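Local coordinates for protein transcriptional regulator, PadR family (Enterococcus faecalis, PDB 3HHH) that probably binds operator DNA as a dimeric transcriptional regulator of the PadR family, using a winged helix-turn-helix domain, at residues L17-I22 and L54-N59. Residues are numbered along the deposited sequence; the frame is centred on the assembly and turned at random.
Sequences LVLAII and LRLEKN
Val18 meets Leu56 through one methyl branch: CG1, which chi1 of 164° sets anti to the backbone N, lies 3.4 Å from Leu56 CD1. Leu19 reaches the same leucine from the next position along the helix. Its bond to CB does not aim at the other segment, but the isobutyl end turns inward, bringing Leu19 CD2 to 3.4 Å from Leu56 CD2 and 3.8 Å from Leu56 CD1. One turn after Val18, Ile22 adds a looser touch, with CD1 4.3 Å from Leu56 CD1. All three contacts converge on one side chain: Leu56 CD1 touches all three residues, while its CD2 adds a second contact to Leu19. No hydrogen bond crosses, so the evidence is for purely apolar packing, and all four side chains are buried. The helix axes approach no closer than 11.8 Å and cross at 73°, so the contact is made by side chains that span the gap, centred on Leu56. Val62 of strand 62-69 also touches Leu19, Ile22 and Leu56, extending the cluster to the sheet. Where helix 46-58 ends, Asn59 ND2 donates to Arg55 O at 2.6 Å, while Asn59 N approaches that oxygen from the opposite face of the carbonyl plane. Helix 13-24 packed against helix 46-58, with helix 29-37 (Ile32 on Ile21 and Ile22) and hairpin 62-80, forms part of the hydrophobic core of a winged helix-turn-helix domain, as in PadR-family regulators.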
loop_
_atom_site.group_PDB
_atom_site.type_symbol
_atom_site.label_atom_id
_atom_site.label_comp_id
_atom_site.label_asym_id
_atom_site.label_seq_id
_atom_site.Cartn_x
_atom_site.Cartn_y
_atom_site.Cartn_z
ATOM N N LEU B 17 -1.798 1.576 -10.111
ATOM C CA LEU B 17 -3.124 1.763 -10.693
ATOM C C LEU B 17 -3.120 2.841 -11.773
ATOM O O LEU B 17 -3.837 2.735 -12.764
ATOM C CB LEU B 17 -4.137 2.138 -9.607
ATOM C CG LEU B 17 -4.412 1.100 -8.519
ATOM C CD1 LEU B 17 -5.466 1.636 -7.563
ATOM C CD2 LEU B 17 -4.850 -0.238 -9.126
ATOM N N VAL B 18 -2.320 3.884 -11.571
ATOM C CA VAL B 18 -2.184 4.945 -12.565
ATOM C C VAL B 18 -1.579 4.372 -13.843
ATOM O O VAL B 18 -2.104 4.594 -14.930
ATOM C CB VAL B 18 -1.342 6.131 -12.029
ATOM C CG1 VAL B 18 -0.879 7.031 -13.164
ATOM C CG2 VAL B 18 -2.148 6.925 -11.008
ATOM N N LEU B 19 -0.490 3.621 -13.713
ATOM C CA LEU B 19 0.098 2.956 -14.872
ATOM C C LEU B 19 -0.963 2.107 -15.575
ATOM O O LEU B 19 -1.110 2.173 -16.800
ATOM C CB LEU B 19 1.295 2.085 -14.470
ATOM C CG LEU B 19 2.575 2.792 -14.011
ATOM C CD1 LEU B 19 3.675 1.763 -13.764
ATOM C CD2 LEU B 19 3.040 3.827 -15.018
ATOM N N ALA B 20 -1.714 1.340 -14.783
ATOM C CA ALA B 20 -2.785 0.481 -15.286
ATOM C C ALA B 20 -3.785 1.246 -16.143
ATOM O O ALA B 20 -4.103 0.823 -17.259
ATOM C CB ALA B 20 -3.505 -0.193 -14.128
ATOM N N ILE B 21 -4.273 2.370 -15.619
ATOM C CA ILE B 21 -5.254 3.195 -16.332
ATOM C C ILE B 21 -4.697 3.718 -17.660
ATOM O O ILE B 21 -5.376 3.662 -18.684
ATOM C CB ILE B 21 -5.736 4.379 -15.472
ATOM C CG1 ILE B 21 -6.580 3.877 -14.299
ATOM C CG2 ILE B 21 -6.560 5.350 -16.303
ATOM C CD1 ILE B 21 -6.759 4.902 -13.195
ATOM N N ILE B 22 -3.460 4.204 -17.641
ATOM C CA ILE B 22 -2.810 4.717 -18.852
ATOM C C ILE B 22 -2.628 3.618 -19.920
ATOM O O ILE B 22 -2.786 3.879 -21.120
ATOM C CB ILE B 22 -1.444 5.377 -18.526
ATOM C CG1 ILE B 22 -1.630 6.613 -17.627
ATOM C CG2 ILE B 22 -0.728 5.790 -19.793
ATOM C CD1 ILE B 22 -0.340 7.115 -16.982
ATOM N N LEU B 54 3.961 13.412 -12.700
ATOM C CA LEU B 54 5.285 14.032 -12.802
ATOM C C LEU B 54 6.383 12.988 -12.605
ATOM O O LEU B 54 7.350 12.949 -13.365
ATOM C CB LEU B 54 5.452 15.168 -11.779
ATOM C CG LEU B 54 4.952 16.550 -12.213
ATOM C CD1 LEU B 54 4.824 17.486 -11.012
ATOM C CD2 LEU B 54 5.870 17.148 -13.274
ATOM N N ARG B 55 6.218 12.137 -11.597
ATOM C CA ARG B 55 7.230 11.135 -11.274
ATOM C C ARG B 55 7.331 10.053 -12.350
ATOM O O ARG B 55 8.432 9.634 -12.711
ATOM C CB ARG B 55 6.951 10.500 -9.907
ATOM C CG ARG B 55 8.069 9.575 -9.448
ATOM C CD ARG B 55 7.894 9.102 -8.015
ATOM N NE ARG B 55 8.930 8.131 -7.667
ATOM C CZ ARG B 55 8.926 6.849 -8.031
ATOM N NH1 ARG B 55 7.928 6.347 -8.753
ATOM N NH2 ARG B 55 9.928 6.055 -7.663
ATOM N N LEU B 56 6.183 9.603 -12.850
ATOM C CA LEU B 56 6.146 8.616 -13.930
ATOM C C LEU B 56 6.890 9.128 -15.159
ATOM O O LEU B 56 7.720 8.417 -15.737
ATOM C CB LEU B 56 4.699 8.280 -14.310
ATOM C CG LEU B 56 3.875 7.504 -13.282
ATOM C CD1 LEU B 56 2.445 7.376 -13.770
ATOM C CD2 LEU B 56 4.484 6.133 -13.005
ATOM N N GLU B 57 6.579 10.364 -15.544
ATOM C CA GLU B 57 7.235 11.024 -16.668
ATOM C C GLU B 57 8.737 11.148 -16.431
ATOM O O GLU B 57 9.536 10.763 -17.284
ATOM C CB GLU B 57 6.614 12.406 -16.901
ATOM C CG GLU B 57 7.275 13.217 -18.013
ATOM C CD GLU B 57 6.328 14.219 -18.665
ATOM O OE1 GLU B 57 5.273 14.533 -18.064
ATOM O OE2 GLU B 57 6.639 14.686 -19.784
ATOM N N LYS B 58 9.114 11.663 -15.263
ATOM C CA LYS B 58 10.526 11.848 -14.902
ATOM C C LYS B 58 11.352 10.584 -15.166
ATOM O O LYS B 58 12.453 10.663 -15.702
ATOM C CB LYS B 58 10.648 12.271 -13.430
ATOM C CG LYS B 58 12.072 12.595 -12.958
ATOM C CD LYS B 58 12.143 12.723 -11.433
ATOM C CE LYS B 58 13.495 12.271 -10.879
ATOM N NZ LYS B 58 14.621 13.147 -11.304
ATOM N N ASN B 59 10.805 9.425 -14.806
ATOM C CA ASN B 59 11.498 8.145 -14.980
ATOM C C ASN B 59 11.251 7.491 -16.348
ATOM O O ASN B 59 11.719 6.378 -16.603
ATOM C CB ASN B 59 11.095 7.185 -13.859
ATOM C CG ASN B 59 11.500 7.688 -12.484
ATOM O OD1 ASN B 59 12.530 7.280 -11.940
ATOM N ND2 ASN B 59 10.698 8.585 -11.918
#